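Local coordinates for protein AceL NrdHF-1-1 Intein (Metagenome, PDB 6ZGQ) that probably excises itself from a precursor and joins the flanking sequences by protein splicing, as a class 3 split intein studied here in linked, splice-inactive form, at residues A[19-23]-A[24-28]; A[59-63]-A[64-68]; A[101-105]-A[106-110]. All coordinates share one frame; numbering follows the deposited sequence. Where two conformers were deposited one is given.

Interaction 1 (A[19-23]-A[24-28]); sequences GDKNI and ENITL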
ATOM      1  N   GLY A  19       3.980 -16.126   2.228  1.00  9.79           N
ATOM      2  CA  GLY A  19       3.143 -15.959   1.025  1.00  9.62           C
ATOM      3  C   GLY A  19       2.413 -14.630   1.009  1.00  9.69           C
ATOM      4  O   GLY A  19       2.932 -13.657   1.580  1.00 11.07           O
ATOM      5  N   ASP A  20       1.227 -14.603   0.380  1.00  9.39           N
ATOM      6  CA  ASP A  20       0.379 -13.399   0.268  1.00  9.72           C
ATOM      7  C   ASP A  20      -0.895 -13.594   1.103  1.00  9.63           C
ATOM      8  O   ASP A  20      -1.785 -14.339   0.690  1.00 10.08           O
ATOM      9  CB  ASP A  20       0.005 -13.113  -1.194  1.00  9.25           C
ATOM     10  CG  ASP A  20       1.197 -12.733  -2.047  1.00  9.61           C
ATOM     11  OD1 ASP A  20       2.151 -12.122  -1.522  1.00  9.67           O
ATOM     12  OD2 ASP A  20       1.166 -13.055  -3.250  1.00 10.51           O
ATOM     13  N   LYS A  21      -0.962 -12.903   2.250  1.00  9.55           N
ATOM     14  CA  LYS A  21      -1.975 -13.117   3.296  1.00  9.05           C
ATOM     15  C   LYS A  21      -2.979 -11.970   3.301  1.00  9.10           C
ATOM     16  O   LYS A  21      -2.573 -10.796   3.334  1.00  9.27           O
ATOM     17  CB  LYS A  21      -1.292 -13.209   4.672  1.00  9.13           C
ATOM     18  CG  LYS A  21      -2.173 -13.707   5.816  1.00  9.39           C
ATOM     19  CD  LYS A  21      -1.356 -13.971   7.075  1.00 10.28           C
ATOM     20  CE  LYS A  21      -2.056 -14.934   8.013  1.00 12.04           C
ATOM     21  NZ  LYS A  21      -1.219 -15.277   9.191  1.00 14.34           N
ATOM     22  N   ASN A  22      -4.268 -12.325   3.277  1.00  9.27           N
ATOM     23  CA  ASN A  22      -5.392 -11.379   3.393  1.00  9.46           C
ATOM     24  C   ASN A  22      -5.132 -10.470   4.596  1.00  9.16           C
ATOM     25  O   ASN A  22      -4.843 -10.974   5.687  1.00  9.09           O
ATOM     26  CB  ASN A  22      -6.722 -12.132   3.540  1.00 10.42           C
ATOM     27  CG  ASN A  22      -7.004 -13.043   2.361  1.00 10.99           C
ATOM     28  OD1 ASN A  22      -6.610 -12.747   1.239  1.00 12.37           O
ATOM     29  ND2 ASN A  22      -7.687 -14.152   2.609  1.00 12.77           N
ATOM     30  N   ILE A  23      -5.172  -9.153   4.378  1.00  8.86           N
ATOM     31  CA  ILE A  23      -4.790  -8.170   5.404  1.00  8.76           C
ATOM     32  C   ILE A  23      -5.600  -8.392   6.690  1.00  8.86           C
ATOM     33  O   ILE A  23      -5.041  -8.266   7.778  1.00  9.49           O
ATOM     34  CB  ILE A  23      -4.881  -6.709   4.891  1.00  8.33           C
ATOM     35  CG1 ILE A  23      -4.303  -5.731   5.930  1.00  7.92           C
ATOM     36  CG2 ILE A  23      -6.317  -6.347   4.508  1.00  8.10           C
ATOM     37  CD1 ILE A  23      -3.910  -4.385   5.364  1.00  7.71           C
ATOM     38  N   GLU A  24      -6.882  -8.763   6.560  1.00  9.13           N
ATOM     39  CA  GLU A  24      -7.777  -8.974   7.723  1.00  9.62           C
ATOM     40  C   GLU A  24      -7.332 -10.154   8.594  1.00  9.61           C
ATOM     41  O   GLU A  24      -7.857 -10.308   9.704  1.00 10.09           O
ATOM     42  CB  GLU A  24      -9.226  -9.213   7.292  1.00  9.49           C
ATOM     43  CG  GLU A  24      -9.420 -10.466   6.446  1.00 10.42           C
ATOM     44  CD  GLU A  24      -9.454 -10.187   4.955  1.00 10.52           C
ATOM     45  OE1 GLU A  24      -8.888  -9.166   4.513  1.00 10.81           O
ATOM     46  OE2 GLU A  24     -10.062 -10.994   4.228  1.00 12.02           O
ATOM     47  N   ASN A  25      -6.411 -10.982   8.078  1.00  9.53           N
ATOM     48  CA  ASN A  25      -5.870 -12.153   8.794  1.00  9.92           C
ATOM     49  C   ASN A  25      -4.463 -11.907   9.356  1.00  9.76           C
ATOM     50  O   ASN A  25      -3.929 -12.790  10.021  1.00 10.55           O
ATOM     51  CB  ASN A  25      -5.849 -13.391   7.883  1.00 10.02           C
ATOM     52  CG  ASN A  25      -7.231 -13.812   7.448  1.00 10.94           C
ATOM     53  OD1 ASN A  25      -7.474 -14.053   6.268  1.00 11.48           O
ATOM     54  ND2 ASN A  25      -8.152 -13.889   8.397  1.00 10.25           N
ATOM     55  N   ILE A  26      -3.876 -10.731   9.101  1.00  9.16           N
ATOM     56  CA  ILE A  26      -2.539 -10.380   9.624  1.00  9.12           C
ATOM     57  C   ILE A  26      -2.631 -10.193  11.149  1.00  9.46           C
ATOM     58  O   ILE A  26      -3.559  -9.525  11.628  1.00  9.91           O
ATOM     59  CB  ILE A  26      -1.980  -9.098   8.953  1.00  8.55           C
ATOM     60  CG1 ILE A  26      -1.657  -9.342   7.466  1.00  7.65           C
ATOM     61  CG2 ILE A  26      -0.759  -8.568   9.705  1.00  8.33           C
ATOM     62  CD1 ILE A  26      -0.426 -10.186   7.216  1.00  7.12           C
ATOM     63  N   THR A  27      -1.696 -10.821  11.881  1.00  8.99           N
ATOM     64  CA  THR A  27      -1.531 -10.665  13.340  1.00  9.98           C
ATOM     65  C   THR A  27      -0.161 -10.029  13.604  1.00 10.42           C
ATOM     66  O   THR A  27       0.622  -9.851  12.661  1.00  9.94           O
ATOM     67  CB  THR A  27      -1.586 -12.017  14.089  1.00 11.91           C
ATOM     68  OG1 THR A  27      -0.323 -12.675  13.955  1.00 12.30           O
ATOM     69  CG2 THR A  27      -2.702 -12.927  13.576  1.00 13.27           C
ATOM     70  N   LEU A  28       0.116  -9.718  14.873  1.00 10.50           N
ATOM     71  CA  LEU A  28       1.395  -9.136  15.300  1.00 10.22           C
ATOM     72  C   LEU A  28       2.528 -10.175  15.165  1.00 11.19           C
ATOM     73  O   LEU A  28       3.705  -9.798  15.157  1.00 12.92           O
ATOM     74  CB  LEU A  28       1.286  -8.622  16.741  1.00  9.54           C
ATOM     75  CG  LEU A  28       0.097  -7.697  17.017  1.00  9.20           C
ATOM     76  CD1 LEU A  28       0.042  -7.333  18.493  1.00  9.09           C
ATOM     77  CD2 LEU A  28       0.169  -6.449  16.152  1.00  9.16           C
TER
HETATM   78  O   HOH W   1      -9.691 -14.838   4.359  1.00 27.64           O
HETATM   79  O   HOH W   2      -5.030  -7.437  10.412  1.00 14.79           O

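Interaction 2 (A[59-63]-A[64-68]); sequences YHFEG and AGFDQ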
ATOM      1  N   TYR A  59     -10.540   5.342  -2.278  1.00  9.46           N
ATOM      2  CA  TYR A  59      -9.699   5.840  -3.388  1.00  8.81           C
ATOM      3  C   TYR A  59      -9.036   4.632  -4.051  1.00  8.98           C
ATOM      4  O   TYR A  59      -8.245   3.930  -3.392  1.00  9.02           O
ATOM      5  CB  TYR A  59      -8.620   6.809  -2.888  1.00  8.47           C
ATOM      6  CG  TYR A  59      -9.165   8.190  -2.682  1.00  9.12           C
ATOM      7  CD1 TYR A  59      -9.860   8.512  -1.525  1.00  9.08           C
ATOM      8  CD2 TYR A  59      -9.033   9.162  -3.666  1.00  9.49           C
ATOM      9  CE1 TYR A  59     -10.380   9.777  -1.332  1.00  9.54           C
ATOM     10  CE2 TYR A  59      -9.559  10.430  -3.485  1.00 10.01           C
ATOM     11  CZ  TYR A  59     -10.238  10.729  -2.320  1.00  9.80           C
ATOM     12  OH  TYR A  59     -10.750  11.986  -2.143  1.00 10.63           O
ATOM     13  N   HIS A  60      -9.408   4.393  -5.316  1.00  8.80           N
ATOM     14  CA  HIS A  60      -8.918   3.280  -6.139  1.00  8.62           C
ATOM     15  C   HIS A  60      -7.926   3.838  -7.157  1.00  9.26           C
ATOM     16  O   HIS A  60      -8.334   4.551  -8.086  1.00  9.38           O
ATOM     17  CB  HIS A  60     -10.082   2.548  -6.833  1.00  8.21           C
ATOM     18  CG  HIS A  60      -9.648   1.384  -7.668  1.00  8.79           C
ATOM     19  ND1 HIS A  60     -10.385   0.918  -8.734  1.00  9.37           N
ATOM     20  CD2 HIS A  60      -8.543   0.605  -7.605  1.00  9.30           C
ATOM     21  CE1 HIS A  60      -9.758  -0.106  -9.286  1.00 10.38           C
ATOM     22  NE2 HIS A  60      -8.640  -0.320  -8.616  1.00 10.47           N
ATOM     23  N   PHE A  61      -6.637   3.559  -6.915  1.00  9.15           N
ATOM     24  CA  PHE A  61      -5.521   3.869  -7.823  1.00  9.43           C
ATOM     25  C   PHE A  61      -5.322   2.656  -8.747  1.00  9.92           C
ATOM     26  O   PHE A  61      -5.188   1.551  -8.230  1.00 10.10           O
ATOM     27  CB  PHE A  61      -4.238   4.129  -7.013  1.00  9.33           C
ATOM     28  CG  PHE A  61      -4.284   5.363  -6.144  1.00  9.12           C
ATOM     29  CD1 PHE A  61      -4.921   5.343  -4.911  1.00  8.78           C
ATOM     30  CD2 PHE A  61      -3.668   6.534  -6.550  1.00  8.66           C
ATOM     31  CE1 PHE A  61      -4.951   6.471  -4.109  1.00  8.76           C
ATOM     32  CE2 PHE A  61      -3.704   7.667  -5.758  1.00  8.19           C
ATOM     33  CZ  PHE A  61      -4.348   7.637  -4.534  1.00  8.59           C
ATOM     34  N   GLU A  62      -5.333   2.852 -10.074  1.00  9.98           N
ATOM     35  CA  GLU A  62      -5.229   1.749 -11.051  1.00 11.08           C
ATOM     36  C   GLU A  62      -4.468   2.180 -12.312  1.00 11.29           C
ATOM     37  O   GLU A  62      -4.865   3.139 -12.981  1.00 10.03           O
ATOM     38  CB  GLU A  62      -6.617   1.212 -11.443  1.00 12.43           C
ATOM     39  CG  GLU A  62      -6.553  -0.040 -12.323  1.00 14.68           C
ATOM     40  CD  GLU A  62      -7.902  -0.674 -12.624  1.00 18.44           C
ATOM     41  OE1 GLU A  62      -8.946  -0.019 -12.435  1.00 20.11           O
ATOM     42  OE2 GLU A  62      -7.917  -1.844 -13.062  1.00 21.85           O
ATOM     43  N   GLY A  63      -3.392   1.458 -12.630  1.00 12.00           N
ATOM     44  CA  GLY A  63      -2.678   1.626 -13.902  1.00 12.54           C
ATOM     45  C   GLY A  63      -1.317   0.955 -13.886  1.00 13.94           C
ATOM     46  O   GLY A  63      -0.647   0.989 -12.853  1.00 13.96           O
ATOM     47  N   ALA A  64      -0.962   0.316 -15.007  1.00 15.15           N
ATOM     48  CA  ALA A  64       0.395  -0.163 -15.309  1.00 17.41           C
ATOM     49  C   ALA A  64       0.980  -1.103 -14.244  1.00 17.41           C
ATOM     50  O   ALA A  64       2.155  -0.966 -13.883  1.00 19.13           O
ATOM     51  CB  ALA A  64       1.317   1.030 -15.539  1.00 20.38           C
ATOM     52  N   GLY A  65       0.163  -2.050 -13.769  1.00 16.64           N
ATOM     53  CA  GLY A  65       0.570  -3.061 -12.775  1.00 16.95           C
ATOM     54  C   GLY A  65       0.459  -2.581 -11.334  1.00 14.97           C
ATOM     55  O   GLY A  65       0.843  -3.318 -10.420  1.00 15.09           O
ATOM     56  N   PHE A  66      -0.054  -1.358 -11.144  1.00 13.60           N
ATOM     57  CA  PHE A  66      -0.324  -0.753  -9.824  1.00 11.91           C
ATOM     58  C   PHE A  66      -1.848  -0.754  -9.580  1.00 11.60           C
ATOM     59  O   PHE A  66      -2.619  -0.232 -10.402  1.00 12.47           O
ATOM     60  CB  PHE A  66       0.256   0.675  -9.777  1.00 11.84           C
ATOM     61  CG  PHE A  66       0.213   1.327  -8.416  1.00 10.70           C
ATOM     62  CD1 PHE A  66       1.152   1.014  -7.448  1.00 10.91           C
ATOM     63  CD2 PHE A  66      -0.755   2.274  -8.120  1.00 10.42           C
ATOM     64  CE1 PHE A  66       1.113   1.619  -6.204  1.00 10.95           C
ATOM     65  CE2 PHE A  66      -0.804   2.880  -6.877  1.00 10.74           C
ATOM     66  CZ  PHE A  66       0.129   2.547  -5.913  1.00 10.58           C
ATOM     67  N   ASP A  67      -2.277  -1.375  -8.479  1.00 10.81           N
ATOM     68  CA  ASP A  67      -3.683  -1.318  -8.029  1.00 10.44           C
ATOM     69  C   ASP A  67      -3.717  -1.295  -6.503  1.00  9.61           C
ATOM     70  O   ASP A  67      -3.259  -2.257  -5.878  1.00  9.69           O
ATOM     71  CB  ASP A  67      -4.495  -2.513  -8.551  1.00 11.78           C
ATOM     72  CG  ASP A  67      -6.004  -2.291  -8.464  1.00 12.64           C
ATOM     73  OD1 ASP A  67      -6.532  -2.146  -7.340  1.00 14.31           O
ATOM     74  OD2 ASP A  67      -6.654  -2.250  -9.524  1.00 14.02           O
ATOM     75  N   GLN A  68      -4.232  -0.197  -5.931  1.00  9.02           N
ATOM     76  CA  GLN A  68      -4.464  -0.055  -4.484  1.00  8.79           C
ATOM     77  C   GLN A  68      -5.870   0.531  -4.259  1.00  8.71           C
ATOM     78  O   GLN A  68      -6.290   1.430  -5.002  1.00  8.48           O
ATOM     79  CB  GLN A  68      -3.368   0.809  -3.841  1.00  8.37           C
ATOM     80  CG  GLN A  68      -1.990   0.166  -3.953  1.00  9.10           C
ATOM     81  CD  GLN A  68      -0.918   0.840  -3.127  1.00 10.26           C
ATOM     82  OE1 GLN A  68      -1.162   1.818  -2.415  1.00 10.16           O
ATOM     83  NE2 GLN A  68       0.295   0.309  -3.220  1.00  9.80           N
TER
HETATM   84  O   HOH W   3      -6.513  -3.977 -11.552  1.00 28.38           O

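Interaction 3 (A[101-105]-A[106-110]); sequences IIVEG and SHMQI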
ATOM      1  N   ILE A 101       5.714   2.638  -6.607  1.00  9.26           N
ATOM      2  CA  ILE A 101       6.766   1.624  -6.434  1.00 10.37           C
ATOM      3  C   ILE A 101       6.154   0.222  -6.578  1.00 10.74           C
ATOM      4  O   ILE A 101       5.391  -0.198  -5.701  1.00 10.33           O
ATOM      5  CB  ILE A 101       7.459   1.788  -5.056  1.00 11.69           C
ATOM      6  CG1 ILE A 101       7.936   3.239  -4.860  1.00 13.78           C
ATOM      7  CG2 ILE A 101       8.629   0.815  -4.907  1.00 11.37           C
ATOM      8  CD1 ILE A 101       8.382   3.573  -3.446  1.00 14.39           C
ATOM      9  N   ILE A 102       6.467  -0.451  -7.700  1.00 10.80           N
ATOM     10  CA  ILE A 102       6.100  -1.850  -7.994  1.00 11.17           C
ATOM     11  C   ILE A 102       7.317  -2.731  -7.664  1.00 11.54           C
ATOM     12  O   ILE A 102       8.465  -2.308  -7.904  1.00 11.68           O
ATOM     13  CB  ILE A 102       5.679  -2.031  -9.483  1.00 10.94           C
ATOM     14  CG1 ILE A 102       4.426  -1.206  -9.809  1.00 11.18           C
ATOM     15  CG2 ILE A 102       5.428  -3.498  -9.826  1.00 10.62           C
ATOM     16  CD1 ILE A 102       4.120  -1.112 -11.291  1.00 11.70           C
ATOM     17  N   VAL A 103       7.045  -3.912  -7.097  1.00 12.17           N
ATOM     18  CA  VAL A 103       8.048  -4.918  -6.718  1.00 11.80           C
ATOM     19  C   VAL A 103       7.828  -6.135  -7.630  1.00 13.42           C
ATOM     20  O   VAL A 103       6.829  -6.840  -7.465  1.00 14.03           O
ATOM     21  CB  VAL A 103       7.899  -5.313  -5.226  1.00 10.78           C
ATOM     22  CG1 VAL A 103       9.092  -6.131  -4.740  1.00 10.49           C
ATOM     23  CG2 VAL A 103       7.707  -4.076  -4.352  1.00 10.49           C
ATOM     24  N   GLU A 104       8.734  -6.363  -8.589  1.00 16.15           N
ATOM     25  CA  GLU A 104       8.527  -7.369  -9.650  1.00 16.51           C
ATOM     26  C   GLU A 104       9.370  -8.622  -9.379  1.00 19.66           C
ATOM     27  O   GLU A 104      10.497  -8.512  -8.862  1.00 17.80           O
ATOM     28  CB  GLU A 104       8.786  -6.777 -11.056  1.00 20.34           C
ATOM     29  CG  GLU A 104      10.072  -5.977 -11.196  1.00 23.63           C
ATOM     30  CD  GLU A 104      10.321  -5.432 -12.590  1.00 26.13           C
ATOM     31  OE1 GLU A 104       9.471  -5.636 -13.482  1.00 29.06           O
ATOM     32  OE2 GLU A 104      11.378  -4.786 -12.787  1.00 28.13           O
ATOM     33  N   GLY A 105       8.780  -9.786  -9.693  1.00 22.43           N
ATOM     34  CA  GLY A 105       9.429 -11.106  -9.610  1.00 25.81           C
ATOM     35  C   GLY A 105       9.588 -11.572  -8.173  1.00 27.64           C
ATOM     36  O   GLY A 105       8.834 -11.114  -7.306  1.00 28.52           O
ATOM     37  N   SER A 106      10.579 -12.450  -7.946  1.00 30.88           N
ATOM     38  CA  SER A 106      10.874 -13.077  -6.643  1.00 33.43           C
ATOM     39  C   SER A 106      12.075 -12.445  -5.925  1.00 34.38           C
ATOM     40  O   SER A 106      12.295 -12.747  -4.746  1.00 40.11           O
ATOM     41  CB  SER A 106      11.138 -14.574  -6.833  1.00 34.02           C
ATOM     42  OG  SER A 106      10.144 -15.156  -7.654  1.00 36.55           O
ATOM     43  N   HIS A 107      12.818 -11.576  -6.629  1.00 32.02           N
ATOM     44  CA  HIS A 107      14.085 -10.985  -6.154  1.00 31.85           C
ATOM     45  C   HIS A 107      13.914  -9.542  -5.625  1.00 26.05           C
ATOM     46  O   HIS A 107      14.927  -8.862  -5.397  1.00 25.60           O
ATOM     47  CB  HIS A 107      15.150 -11.009  -7.269  1.00 35.88           C
ATOM     48  CG  HIS A 107      15.035 -12.179  -8.198  1.00 41.51           C
ATOM     49  ND1 HIS A 107      14.644 -13.433  -7.777  1.00 41.76           N
ATOM     50  CD2 HIS A 107      15.262 -12.283  -9.529  1.00 44.16           C
ATOM     51  CE1 HIS A 107      14.629 -14.257  -8.808  1.00 45.51           C
ATOM     52  NE2 HIS A 107      15.002 -13.584  -9.884  1.00 47.61           N
ATOM     53  N   MET A 108      12.654  -9.115  -5.450  0.51 24.95           N
ATOM     54  CA  MET A 108      12.271  -7.788  -4.922  0.51 23.58           C
ATOM     55  C   MET A 108      12.843  -6.652  -5.773  0.51 21.26           C
ATOM     56  O   MET A 108      13.392  -5.692  -5.227  0.51 21.33           O
ATOM     57  CB  MET A 108      12.712  -7.615  -3.461  0.51 25.68           C
ATOM     58  CG  MET A 108      12.303  -8.750  -2.537  0.51 25.91           C
ATOM     59  SD  MET A 108      10.534  -9.080  -2.574  0.51 25.25           S
ATOM     60  CE  MET A 108      10.480 -10.720  -1.852  0.51 27.94           C
ATOM     61  N   GLN A 109      12.700  -6.771  -7.096  1.00 19.63           N
ATOM     62  CA  GLN A 109      13.186  -5.756  -8.060  1.00 17.83           C
ATOM     63  C   GLN A 109      12.195  -4.586  -8.086  1.00 14.88           C
ATOM     64  O   GLN A 109      10.991  -4.816  -8.278  1.00 20.76           O
ATOM     65  CB  GLN A 109      13.356  -6.379  -9.451  1.00 19.34           C
ATOM     66  CG  GLN A 109      13.881  -5.426 -10.518  1.00 19.61           C
ATOM     67  CD  GLN A 109      15.404  -5.364 -10.600  1.00 20.07           C
ATOM     68  OE1 GLN A 109      16.113  -6.230 -10.087  1.00 24.97           O
ATOM     69  NE2 GLN A 109      15.911  -4.339 -11.271  1.00 18.88           N
ATOM     70  N   ILE A 110      12.696  -3.363  -7.860  1.00 13.11           N
ATOM     71  CA  ILE A 110      11.880  -2.134  -7.832  1.00 12.47           C
ATOM     72  C   ILE A 110      11.684  -1.601  -9.253  1.00 11.85           C
ATOM     73  O   ILE A 110      12.679  -1.360  -9.957  1.00 12.31           O
ATOM     74  CB  ILE A 110      12.535  -1.023  -6.980  1.00 12.35           C
ATOM     75  CG1 ILE A 110      12.785  -1.505  -5.545  1.00 13.00           C
ATOM     76  CG2 ILE A 110      11.666   0.232  -7.001  1.00 11.97           C
ATOM     77  CD1 ILE A 110      13.383  -0.449  -4.642  1.00 13.25           C
TER
HETATM   78  O   HOH W   4      12.531 -10.399  -9.031  1.00 24.89           O
HETATM   79  O   HOH W   5       9.398  -9.681  -5.190  1.00 18.99           O

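Interaction 1 (A[19-23]-A[24-28])
Lys-21 runs its extended chain past Ile-26 and Asn-25, with its CD 3.9 Å from Ile-26 CD1. The same chain carries CE on to Asn-25 O at 3.5 Å and delivers NZ to a salt bridge with Asp-30. Asn-22 and Asn-25 run out abreast, Asn-25 OD1 resting 3.4 Å from Asn-22 CB, and their amides are joined through one water: it accepts from Asn-22 ND2 at 2.7 Å and donates to Asn-25 OD1. The other amide atom of Asn-22, OD1, accepts from Lys-13 NZ. Glu-24 places CG between its backbone N and carbonyl carbon (chi1 62°) and bends again at chi2 (-97°); together these fold the carboxylate back until OE2 is 3.6 Å from Asn-22 CB, the two planar groups 17° apart. Its OE1 accepts from Gly-11 N. The backbone here winds into a short 3-10 turn that follows strand 20-22. Asn-25 N donates to Asn-22 O at 2.9 Å and Ile-26 N to Ile-23 O at 3.0 Å, while a second water bridges Ile-23 O and Ile-26 O. The polar ends are thus spent on water, on Gly-11 and Lys-13 and, for Lys-21, on Asp-30, while Ile-23 and Ile-26 are buried against Val-14 and strand 128-135.

Interaction 2 (A[59-63]-A[64-68])
His-60 and Asp-67 make the side-chain hydrogen bond of this hairpin: NE2 donates to Asp-67 OD2 at 2.9 Å with an N-H...O angle of 169°. The oxygen lies in the plane of the ring. The imidazole N-H meets it on the syn side but tilted 32° out of the carboxylate plane, ring and carboxylate being turned 44° apart. Asp-67 OD1 makes a salt bridge to Lys-69. Glu-62 runs out next to Asp-67, and its OE2 comes within 3.8 Å of Asp-67 OD2; a water that donates to both oxygens, 2.7 Å from Asp-67 OD2, probably eases the repulsion. With Asp-67 replaced by an alanine, His-60 NE2 and Lys-69 would probably lose their carboxylate partner and the water one of its acceptors.

The backbone is a beta hairpin with a two-residue loop, a type I' turn from Gly-63 to Phe-66 with Ala-64 and Gly-65 at its corners, both at positive phi. It belongs to an all-beta architecture consistent with the HINT fold of inteins. Phe-61 and Gln-68 form one antiparallel hydrogen-bonded pair, Gly-63 and Phe-66 the other, where Gly-63 N donates to Phe-66 O at 2.9 Å. Between them Asp-67 CA lies 3.2 Å from Phe-61 O in a CA-H...O contact.

The apolar contact falls on the face of Phe-61, Phe-66 and Gln-68. Phe-61 CB sits at the edge of the Phe-66 ring, 3.7 Å from its CE2. Both phenylalanines reach Met-76 and Val-118, and Phe-66 stacks on Phe-100. The amide of Gln-68 is held by Ser-151, Val-152 and Thr-153.

Interaction 3 (A[101-105]-A[106-110])
Glu-104 O is gripped twice, weakly by Gln-109 N at 3.3 Å and more closely by a water that donates to it at 2.8 Å and accepts from His-107 N. The return bond is much firmer: Glu-104 N gives its hydrogen to Gln-109 O at 2.8 Å, nearly straight at 169° and in the carbonyl plane. A second water receives a weak bond from Met-108 N and donates to Gly-105 O, so solvent fills in bonds across the loop of this hairpin. Gly-105, Ser-106 and His-107 are probably the engineered Gly-Ser-His linker between the two intein pieces.

Glu-104 holds CG between its backbone N and carbonyl carbon (chi1 48°), which lays the extended chain beside Gln-109. Its CG meets Gln-109 CB at 3.7 Å, and farther out the carboxylate oxygen OE2 touches a methylene, Gln-109 CG, at 3.4 Å, with the carboxylate and amide planes 50° apart.

On the other face Ile-101 CG2 meets Ile-110 CG2 at 3.7 Å. Val-103 CG1 presses against the backbone of Met-108, 3.6 Å from Met-108 CA. These apolar groups are covered by Phe-35 of strand 32-35 and Phe-42 of strand 42-45. Besides its hairpin partner 109-114, strand 98-104 pairs with strands 75-80 and 150-154; the backbones of Ile-101 and Val-103 bond those of Val-152 and Arg-150.

How the interactions relate
Interactions 2 and 3 touch: the CD1 of Ile-102 lies 3.3 Å from Ala-64 O, so the turn of the first hairpin rests on the strand leading into the second. The centres of interactions 2 and 3 are about 16 Å apart. Interaction 1 stands off, its centre about 20 Å from each of the others and its nearest atoms about 10 Å from interaction 2 and about 8 Å from interaction 3. All three nevertheless reach strand 150-154, through Asp-20 to Arg-150, Gln-68 to Ser-151, Val-152 and Thr-153, and Ile-101 to Val-152. That strand runs on toward the C-terminal side of the intein, probably near the splice junction.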